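Local structure of protein SeqA (Vibrio cholerae, 3SK7) at residues D15-L20 and I24-L29; K73-P76 and W81-T84; S32-I37 and Q97-M102; Y55-D58 and T62-A65. The protein negatively regulates the initiation of DNA replication, probably by binding pairs of hemimethylated GATC sequences in the origin region and so blocking premature re-initiation. One frame throughout, in Å; residues are numbered along the deposited sequence.

Contacts 1 and 3 share helix 23-37. Contact 1 uses its early turns, at the surface against helix 15-18; contact 3 uses its last turns, buried against helix 88-101. Contacts 2 (partly buried) and 4 (buried) belong to the three-stranded sheet, in which strand 81-82 lies between 56-57 and 73-74. Their chemistry differs with place. The side chains of contact 3 are all apolar, and contact 4 packs a leucine and a threonine on an alanine. Contact 2 is built on paired backbone bonds; contact 1 joins a leucine-phenylalanine cluster with an arginine bond to a backbone oxygen. M28 packs contact 1 on the hairpin of contact 2, while V98 of contact 3 meets F56 of contact 4.

Contact 1: D15-L20 and I24-L29; sequences DEFAGL and IDRFML
L20, F17, R26 and L29 make the tight part of the contact between the short helix 15-18 with its following turn and the start of helix 23-37. L20 points into it: L20 CD1 rests 3.6 Å from the backbone oxygen D25 O and 3.8 Å from L29 CD2, and L20 CB touches R26 CG. The same L29 methyl, CD2, comes to the edge of the F17 ring, near its plane, 4.1 Å from CD1 of F17. R26 crosses F17 at about a right angle, and R26 CD lies 3.7 Å from F17 CZ, so that the aliphatic part of the arginine packs obliquely on the ring. F17 and L29 also meet L11 of helix 3-12, which brings a third helix to this cluster. A bend at chi3 (-72°) turns the guanidinium back to the turn, where R26 NH1 donates to L20 O at 2.9 Å. The bond is clearly bent, with 138° at the hydrogen; the oxygen lies in the guanidinium plane, whereas NH1 stands above the carbonyl plane. The looser side is formed by E16 and D25. E16, extended and exposed, crosses L29 obliquely, its carboxylate carbon CD 3.8 Å from L29 CD2, and the side chain of D25 gives only its CB to the L20 methyls. R26 NH2 also makes a salt bridge to I116 OXT. One arginine therefore ties both the turn after helix 15-18 and the chain's C-terminal carboxylate to helix 23-37, and the carboxylate probably offsets the arginine's charge next to an apolar cluster.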
# COMPACT_ATOMS: atom_id res chain seq x y z
N ASP A 15 -3.38 12.83 12.34
CA ASP A 15 -2.10 13.33 12.86
C ASP A 15 -0.96 12.37 12.51
O ASP A 15 0.12 12.79 12.13
CB ASP A 15 -2.16 13.47 14.38
CG ASP A 15 -2.93 14.70 14.85
OD1 ASP A 15 -3.31 15.53 14.01
OD2 ASP A 15 -3.12 14.85 16.09
N GLU A 16 -1.23 11.07 12.61
CA GLU A 16 -0.22 10.06 12.38
C GLU A 16 0.33 10.14 10.95
O GLU A 16 1.53 10.10 10.75
CB GLU A 16 -0.73 8.66 12.66
CG GLU A 16 0.35 7.59 12.39
CD GLU A 16 -0.15 6.15 12.49
OE1 GLU A 16 -1.38 5.94 12.63
OE2 GLU A 16 0.70 5.22 12.43
N PHE A 17 -0.57 10.28 9.98
CA PHE A 17 -0.17 10.42 8.61
C PHE A 17 0.52 11.75 8.31
O PHE A 17 1.50 11.79 7.55
CB PHE A 17 -1.39 10.20 7.69
CG PHE A 17 -1.04 10.11 6.23
CD1 PHE A 17 -0.63 8.92 5.68
CD2 PHE A 17 -1.13 11.22 5.41
CE1 PHE A 17 -0.31 8.83 4.35
CE2 PHE A 17 -0.81 11.13 4.07
CZ PHE A 17 -0.40 9.92 3.55
N ALA A 18 0.02 12.83 8.92
CA ALA A 18 0.54 14.16 8.67
C ALA A 18 1.96 14.32 9.11
O ALA A 18 2.71 15.13 8.56
CB ALA A 18 -0.31 15.20 9.41
N GLY A 19 2.32 13.55 10.12
CA GLY A 19 3.64 13.65 10.72
C GLY A 19 4.73 13.03 9.88
O GLY A 19 5.91 13.22 10.12
N LEU A 20 4.33 12.24 8.89
CA LEU A 20 5.29 11.47 8.10
C LEU A 20 5.88 12.31 6.98
O LEU A 20 5.18 12.72 6.08
CB LEU A 20 4.60 10.24 7.51
CG LEU A 20 3.98 9.24 8.49
CD1 LEU A 20 3.28 8.13 7.75
CD2 LEU A 20 5.03 8.70 9.48
N ILE A 24 8.19 6.68 1.81
CA ILE A 24 8.17 5.26 2.13
C ILE A 24 7.20 4.97 3.30
O ILE A 24 6.47 3.99 3.29
CB ILE A 24 9.55 4.71 2.45
CG1 ILE A 24 9.48 3.23 2.80
CG2 ILE A 24 10.21 5.48 3.59
CD1 ILE A 24 9.00 2.38 1.71
N ASP A 25 7.18 5.87 4.28
CA ASP A 25 6.37 5.64 5.46
C ASP A 25 4.90 5.93 5.18
O ASP A 25 4.03 5.25 5.70
CB ASP A 25 6.87 6.49 6.62
CG ASP A 25 8.28 6.11 7.03
OD1 ASP A 25 8.59 4.89 7.21
OD2 ASP A 25 9.08 7.03 7.14
N ARG A 26 4.64 6.91 4.31
CA ARG A 26 3.30 7.18 3.93
C ARG A 26 2.76 6.00 3.11
O ARG A 26 1.64 5.54 3.33
CB ARG A 26 3.24 8.44 3.09
CG ARG A 26 3.60 9.68 3.89
CD ARG A 26 3.15 10.96 3.22
NE ARG A 26 3.95 11.27 2.05
CZ ARG A 26 5.04 12.03 2.08
NH1 ARG A 26 5.47 12.53 3.22
NH2 ARG A 26 5.72 12.29 0.97
N PHE A 27 3.58 5.52 2.18
CA PHE A 27 3.28 4.33 1.37
C PHE A 27 2.92 3.16 2.28
O PHE A 27 1.90 2.50 2.11
CB PHE A 27 4.50 4.03 0.50
CG PHE A 27 4.43 2.77 -0.32
CD1 PHE A 27 3.55 2.64 -1.37
CD2 PHE A 27 5.30 1.73 -0.07
CE1 PHE A 27 3.55 1.51 -2.17
CE2 PHE A 27 5.29 0.61 -0.87
CZ PHE A 27 4.41 0.50 -1.91
N MET A 28 3.80 2.88 3.24
CA MET A 28 3.56 1.78 4.16
C MET A 28 2.29 1.92 5.01
O MET A 28 1.55 0.94 5.19
CB MET A 28 4.78 1.57 5.06
CG MET A 28 6.00 0.99 4.36
SD MET A 28 5.63 -0.58 3.58
CE MET A 28 7.20 -1.36 3.49
N LEU A 29 2.04 3.14 5.52
CA LEU A 29 0.86 3.34 6.34
C LEU A 29 -0.42 3.22 5.50
O LEU A 29 -1.42 2.70 5.95
CB LEU A 29 0.93 4.68 7.06
CG LEU A 29 -0.22 5.01 8.01
CD1 LEU A 29 -0.47 3.89 8.99
CD2 LEU A 29 0.07 6.31 8.74

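Contact 2: K73-P76 and W81-T84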
# COMPACT_ATOMS: atom_id res chain seq x y z
N LYS A 73 10.27 -5.12 2.26
CA LYS A 73 9.98 -4.65 3.61
C LYS A 73 8.62 -5.16 4.08
O LYS A 73 7.67 -5.24 3.30
CB LYS A 73 10.00 -3.12 3.62
CG LYS A 73 9.99 -2.48 4.99
CD LYS A 73 10.09 -0.96 4.86
CE LYS A 73 10.47 -0.30 6.17
NZ LYS A 73 10.67 1.16 5.97
N ALA A 74 8.51 -5.45 5.37
CA ALA A 74 7.26 -5.89 5.94
C ALA A 74 6.29 -4.75 6.05
O ALA A 74 6.67 -3.63 6.45
CB ALA A 74 7.50 -6.51 7.31
N ILE A 75 5.05 -5.01 5.65
CA ILE A 75 3.99 -4.03 5.82
C ILE A 75 3.44 -4.14 7.24
O ILE A 75 2.90 -5.15 7.64
CB ILE A 75 2.86 -4.24 4.81
CG1 ILE A 75 3.41 -4.16 3.40
CG2 ILE A 75 1.78 -3.19 4.98
CD1 ILE A 75 2.40 -4.59 2.32
N PRO A 76 3.65 -3.10 8.04
CA PRO A 76 3.31 -3.19 9.46
C PRO A 76 1.87 -3.62 9.75
O PRO A 76 0.94 -3.21 9.04
CB PRO A 76 3.54 -1.76 9.97
CG PRO A 76 4.56 -1.21 9.07
CD PRO A 76 4.24 -1.80 7.70
N TRP A 81 4.59 -8.48 2.68
CA TRP A 81 5.84 -7.82 2.35
C TRP A 81 5.67 -7.16 0.99
O TRP A 81 4.87 -7.63 0.16
CB TRP A 81 6.98 -8.83 2.25
CG TRP A 81 7.37 -9.43 3.58
CD1 TRP A 81 6.65 -10.29 4.35
CD2 TRP A 81 8.57 -9.16 4.30
NE1 TRP A 81 7.33 -10.58 5.52
CE2 TRP A 81 8.51 -9.89 5.51
CE3 TRP A 81 9.69 -8.38 4.05
CZ2 TRP A 81 9.53 -9.85 6.46
CZ3 TRP A 81 10.70 -8.36 4.98
CH2 TRP A 81 10.62 -9.08 6.17
N VAL A 82 6.41 -6.08 0.78
CA VAL A 82 6.36 -5.36 -0.49
C VAL A 82 7.75 -4.95 -0.93
O VAL A 82 8.62 -4.69 -0.10
CB VAL A 82 5.42 -4.13 -0.38
CG1 VAL A 82 5.94 -3.09 0.61
CG2 VAL A 82 5.19 -3.48 -1.72
N ILE A 83 7.99 -4.92 -2.23
CA ILE A 83 9.26 -4.44 -2.75
C ILE A 83 9.34 -2.90 -2.65
O ILE A 83 8.35 -2.19 -2.85
CB ILE A 83 9.55 -4.93 -4.17
CG1 ILE A 83 8.63 -4.27 -5.19
CG2 ILE A 83 9.42 -6.45 -4.24
CD1 ILE A 83 8.99 -4.61 -6.61
N THR A 84 10.52 -2.40 -2.28
CA THR A 84 10.70 -0.97 -2.08
C THR A 84 11.83 -0.39 -2.88
O THR A 84 12.17 0.78 -2.67
CB THR A 84 10.88 -0.59 -0.61
OG1 THR A 84 12.16 -1.03 -0.14
CG2 THR A 84 9.80 -1.19 0.25
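K73 O is approached by two groups of the opposite strand: V82 N donates to it at 2.9 Å with 161° at the hydrogen, and the W81 CA-H makes a weaker contact, with CA 3.3 Å from the oxygen. The return bond, K73 N to V82 O, is also 2.9 Å and about as straight. The two close the hydrogen-bonded pair K73-V82 of the antiparallel hairpin 73-74/81-82; A74 and W81 form the neighbouring non-hydrogen-bonded pair, and their side chains share one face of the sheet. There CB of A74 stands over the centre of the six-membered ring of W81, 3.9 Å from its centroid and only 10° off the normal, a CH-pi contact. A74 N lies over the indole as well, 3.4 Å from W81 CE3. On the face carrying K73 and V82, CB of K73 meets CG2 of T84, whose hydroxyl is bonded to K71 O. Just past its strand, I75 crosses V82 at about a right angle, CG1 to CG1 3.9 Å, and both side chains reach helix 23-37. With CG1 between backbone N and carbonyl carbon (chi1 65°), V82 presents that methyl to I75. The bond pair fixes the register, and the indole shields the A74 backbone on one side while aliphatic groups pack the other face against the helix.

Contact 3: S32-I37 and Q97-M102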
# COMPACT_ATOMS: atom_id res chain seq x y z
N SER A 32 -0.88 -0.53 5.11
CA SER A 32 -1.34 -1.10 6.38
C SER A 32 -2.80 -0.79 6.59
O SER A 32 -3.56 -1.63 7.11
CB SER A 32 -0.54 -0.54 7.56
OG SER A 32 0.82 -0.95 7.55
N THR A 33 -3.19 0.43 6.25
CA THR A 33 -4.56 0.88 6.48
C THR A 33 -5.54 0.16 5.56
O THR A 33 -6.63 -0.23 5.98
CB THR A 33 -4.68 2.39 6.30
OG1 THR A 33 -3.85 3.06 7.26
CG2 THR A 33 -6.12 2.84 6.51
N LEU A 34 -5.15 -0.03 4.30
CA LEU A 34 -6.00 -0.75 3.36
C LEU A 34 -6.25 -2.16 3.86
O LEU A 34 -7.38 -2.68 3.77
CB LEU A 34 -5.36 -0.79 1.97
CG LEU A 34 -5.38 0.55 1.22
CD1 LEU A 34 -4.45 0.49 0.05
CD2 LEU A 34 -6.76 0.90 0.74
N HIS A 35 -5.20 -2.79 4.38
CA HIS A 35 -5.36 -4.12 4.94
C HIS A 35 -6.28 -4.14 6.16
O HIS A 35 -7.10 -5.04 6.32
CB HIS A 35 -4.00 -4.70 5.30
CG HIS A 35 -4.05 -6.04 5.97
ND1 HIS A 35 -4.09 -6.19 7.32
CD2 HIS A 35 -4.07 -7.29 5.43
CE1 HIS A 35 -4.12 -7.49 7.62
NE2 HIS A 35 -4.11 -8.17 6.50
N ARG A 36 -6.13 -3.16 7.03
CA ARG A 36 -6.99 -3.03 8.19
C ARG A 36 -8.45 -2.88 7.81
O ARG A 36 -9.34 -3.49 8.43
CB ARG A 36 -6.55 -1.81 9.02
CG ARG A 36 -7.40 -1.61 10.26
CD ARG A 36 -6.78 -0.59 11.21
NE ARG A 36 -6.67 0.74 10.64
CZ ARG A 36 -7.68 1.59 10.48
NH1 ARG A 36 -7.47 2.80 9.96
NH2 ARG A 36 -8.92 1.24 10.83
N ILE A 37 -8.71 -2.07 6.78
CA ILE A 37 -10.07 -1.80 6.34
C ILE A 37 -10.78 -3.03 5.78
O ILE A 37 -11.97 -3.23 6.03
CB ILE A 37 -10.08 -0.67 5.26
CG1 ILE A 37 -9.78 0.67 5.92
CG2 ILE A 37 -11.41 -0.63 4.53
CD1 ILE A 37 -9.50 1.74 4.90
N GLN A 97 -3.16 0.38 -8.24
CA GLN A 97 -3.53 -0.96 -8.69
C GLN A 97 -4.28 -1.71 -7.60
O GLN A 97 -5.36 -2.35 -7.84
CB GLN A 97 -2.28 -1.75 -9.10
CG GLN A 97 -1.68 -1.30 -10.42
CD GLN A 97 -0.26 -1.81 -10.66
OE1 GLN A 97 0.20 -2.76 -10.03
NE2 GLN A 97 0.43 -1.16 -11.59
N VAL A 98 -3.74 -1.64 -6.39
CA VAL A 98 -4.38 -2.31 -5.27
C VAL A 98 -5.78 -1.73 -4.99
O VAL A 98 -6.77 -2.48 -4.82
CB VAL A 98 -3.51 -2.21 -4.01
CG1 VAL A 98 -4.26 -2.64 -2.77
CG2 VAL A 98 -2.23 -3.04 -4.16
N MET A 99 -5.88 -0.41 -4.93
CA MET A 99 -7.12 0.22 -4.55
C MET A 99 -8.18 0.04 -5.63
O MET A 99 -9.36 -0.13 -5.33
CB MET A 99 -6.92 1.71 -4.26
CG MET A 99 -6.20 1.97 -2.95
SD MET A 99 -6.15 3.70 -2.46
CE MET A 99 -7.84 3.92 -1.99
N VAL A 100 -7.78 0.08 -6.90
CA VAL A 100 -8.72 -0.19 -7.98
C VAL A 100 -9.29 -1.60 -7.87
O VAL A 100 -10.52 -1.80 -8.00
CB VAL A 100 -8.04 -0.01 -9.36
CG1 VAL A 100 -8.89 -0.62 -10.44
CG2 VAL A 100 -7.82 1.45 -9.66
N ARG A 101 -8.41 -2.57 -7.63
CA ARG A 101 -8.86 -3.94 -7.50
C ARG A 101 -9.76 -4.17 -6.27
O ARG A 101 -10.69 -4.99 -6.32
CB ARG A 101 -7.68 -4.87 -7.46
CG ARG A 101 -8.03 -6.30 -7.40
CD ARG A 101 -8.65 -6.76 -8.70
NE ARG A 101 -8.68 -8.21 -8.72
CZ ARG A 101 -8.76 -8.94 -9.81
NH1 ARG A 101 -8.76 -10.25 -9.69
NH2 ARG A 101 -8.85 -8.36 -11.00
N MET A 102 -9.49 -3.43 -5.20
CA MET A 102 -10.32 -3.52 -4.02
C MET A 102 -11.68 -2.82 -4.17
O MET A 102 -12.52 -2.91 -3.28
CB MET A 102 -9.59 -2.91 -2.81
CG MET A 102 -8.40 -3.70 -2.28
SD MET A 102 -7.57 -2.92 -0.89
CE MET A 102 -8.74 -3.18 0.44
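L34 and M102 bring no ring to their contact; the flat group involved is the peptide carbonyl of L34, whose oxygen has the M102 methyl CE 3.6 Å away. Rings meet L34 instead: F42 and F104 both touch it, and F104 also meets M99. Between the two helices the work falls mainly to one leucine and two thioether chains. L34 points at helix 88-101 and forks there: both its methyls sit on CG of M99, CD1 at 3.8 Å and CD2 at 3.9 Å, and the two side chains cross at about a right angle. L34 CD1 also reaches CG1 of V98, 4.2 Å away. M102 lies on the other side, at the end of the segment. Its chain runs straight to SD, which packs 4.2 Å from CB of L34, and then bends at chi3 (73°), carrying CE to the leucine's backbone oxygen. M99 continues to I109 and V112 of helix 106-114, and V98 to T46 of helix 39-47. Every touching residue is buried. Apolar side chains here pack two helices remote in sequence, 23-37 and 88-101, in the core of the mainly helical C-terminal domain of the SeqA family.

Contact 4: Y55-D58 and T62-A65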
# COMPACT_ATOMS: atom_id res chain seq x y z
N TYR A 55 5.08 -7.70 -6.85
CA TYR A 55 5.29 -6.60 -5.95
C TYR A 55 5.11 -7.00 -4.49
O TYR A 55 5.77 -6.42 -3.62
CB TYR A 55 4.31 -5.47 -6.27
CG TYR A 55 4.57 -4.74 -7.55
CD1 TYR A 55 5.84 -4.27 -7.85
CD2 TYR A 55 3.56 -4.51 -8.45
CE1 TYR A 55 6.10 -3.59 -9.03
CE2 TYR A 55 3.81 -3.82 -9.64
CZ TYR A 55 5.08 -3.38 -9.92
OH TYR A 55 5.35 -2.71 -11.09
N PHE A 56 4.21 -7.94 -4.23
CA PHE A 56 3.84 -8.33 -2.88
C PHE A 56 4.06 -9.82 -2.68
O PHE A 56 3.92 -10.62 -3.62
CB PHE A 56 2.38 -8.03 -2.62
CG PHE A 56 2.03 -6.57 -2.72
CD1 PHE A 56 1.55 -6.03 -3.90
CD2 PHE A 56 2.19 -5.75 -1.63
CE1 PHE A 56 1.26 -4.68 -3.99
CE2 PHE A 56 1.88 -4.40 -1.70
CZ PHE A 56 1.41 -3.87 -2.87
N ALA A 57 4.32 -10.18 -1.43
CA ALA A 57 4.37 -11.57 -1.03
C ALA A 57 3.95 -11.70 0.42
O ALA A 57 3.79 -10.69 1.11
CB ALA A 57 5.76 -12.16 -1.24
N ASP A 58 3.81 -12.93 0.91
CA ASP A 58 3.56 -13.17 2.33
C ASP A 58 4.83 -13.54 3.08
O ASP A 58 4.78 -13.94 4.24
CB ASP A 58 2.44 -14.19 2.56
CG ASP A 58 2.88 -15.61 2.33
OD1 ASP A 58 3.91 -15.83 1.66
OD2 ASP A 58 2.17 -16.53 2.80
N THR A 62 10.39 -14.90 -0.95
CA THR A 62 9.74 -14.93 -2.26
C THR A 62 10.13 -13.69 -3.08
O THR A 62 10.36 -13.75 -4.30
CB THR A 62 8.22 -15.00 -2.12
OG1 THR A 62 7.84 -16.28 -1.59
CG2 THR A 62 7.54 -14.78 -3.45
N LEU A 63 10.20 -12.56 -2.39
CA LEU A 63 10.53 -11.34 -3.09
C LEU A 63 12.02 -11.28 -3.42
O LEU A 63 12.40 -10.76 -4.48
CB LEU A 63 10.10 -10.11 -2.29
CG LEU A 63 8.61 -9.95 -2.09
CD1 LEU A 63 8.33 -8.71 -1.23
CD2 LEU A 63 7.89 -9.88 -3.42
N LEU A 64 12.86 -11.81 -2.54
CA LEU A 64 14.28 -11.93 -2.88
C LEU A 64 14.52 -12.93 -4.02
O LEU A 64 15.44 -12.77 -4.82
CB LEU A 64 15.09 -12.33 -1.64
CG LEU A 64 15.15 -11.26 -0.56
CD1 LEU A 64 15.94 -11.77 0.63
CD2 LEU A 64 15.75 -10.01 -1.06
N ALA A 65 13.67 -13.95 -4.12
CA ALA A 65 13.75 -14.90 -5.23
C ALA A 65 13.38 -14.22 -6.53
O ALA A 65 13.91 -14.56 -7.58
CB ALA A 65 12.83 -16.08 -4.99
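Y55 meets L63 through its backbone: its carbonyl oxygen lies 4.1 Å from the methyl CD2 of L63, while its side chain leaves the backbone away from helix 60-66, and the ring packs on R90, M94 and Q97 of helix 88-101. F56, the first residue of the strand, likewise offers main chain, with its carbonyl carbon 3.9 Å from L63 CD2. Its side chain also leads away from helix 60-66, the ring packing on V82, V98, T46 and M47. A57 reverses the direction, as alternation along a strand requires, and its CB is the main point of touch. CG of L63 sits 3.7 Å from it and CB of T62 3.9 Å, so that the methyl fits between two successive helix residues. Strand 56-57 is an edge strand of the antiparallel sheet, hydrogen-bonded to strand 81-82 through A57 and W81, and the chain turns straight from it into helix 60-66, which folds back over the A57 side. L63 holds CG anti to its own carbonyl carbon (chi1 -65°), which directs its branch at the strand; there it also meets W81 and I83. T62 turns CG2 to A57, 3.9 Å from CB, and keeps OG1 bonded to N59 ND2, in the turn that follows D58.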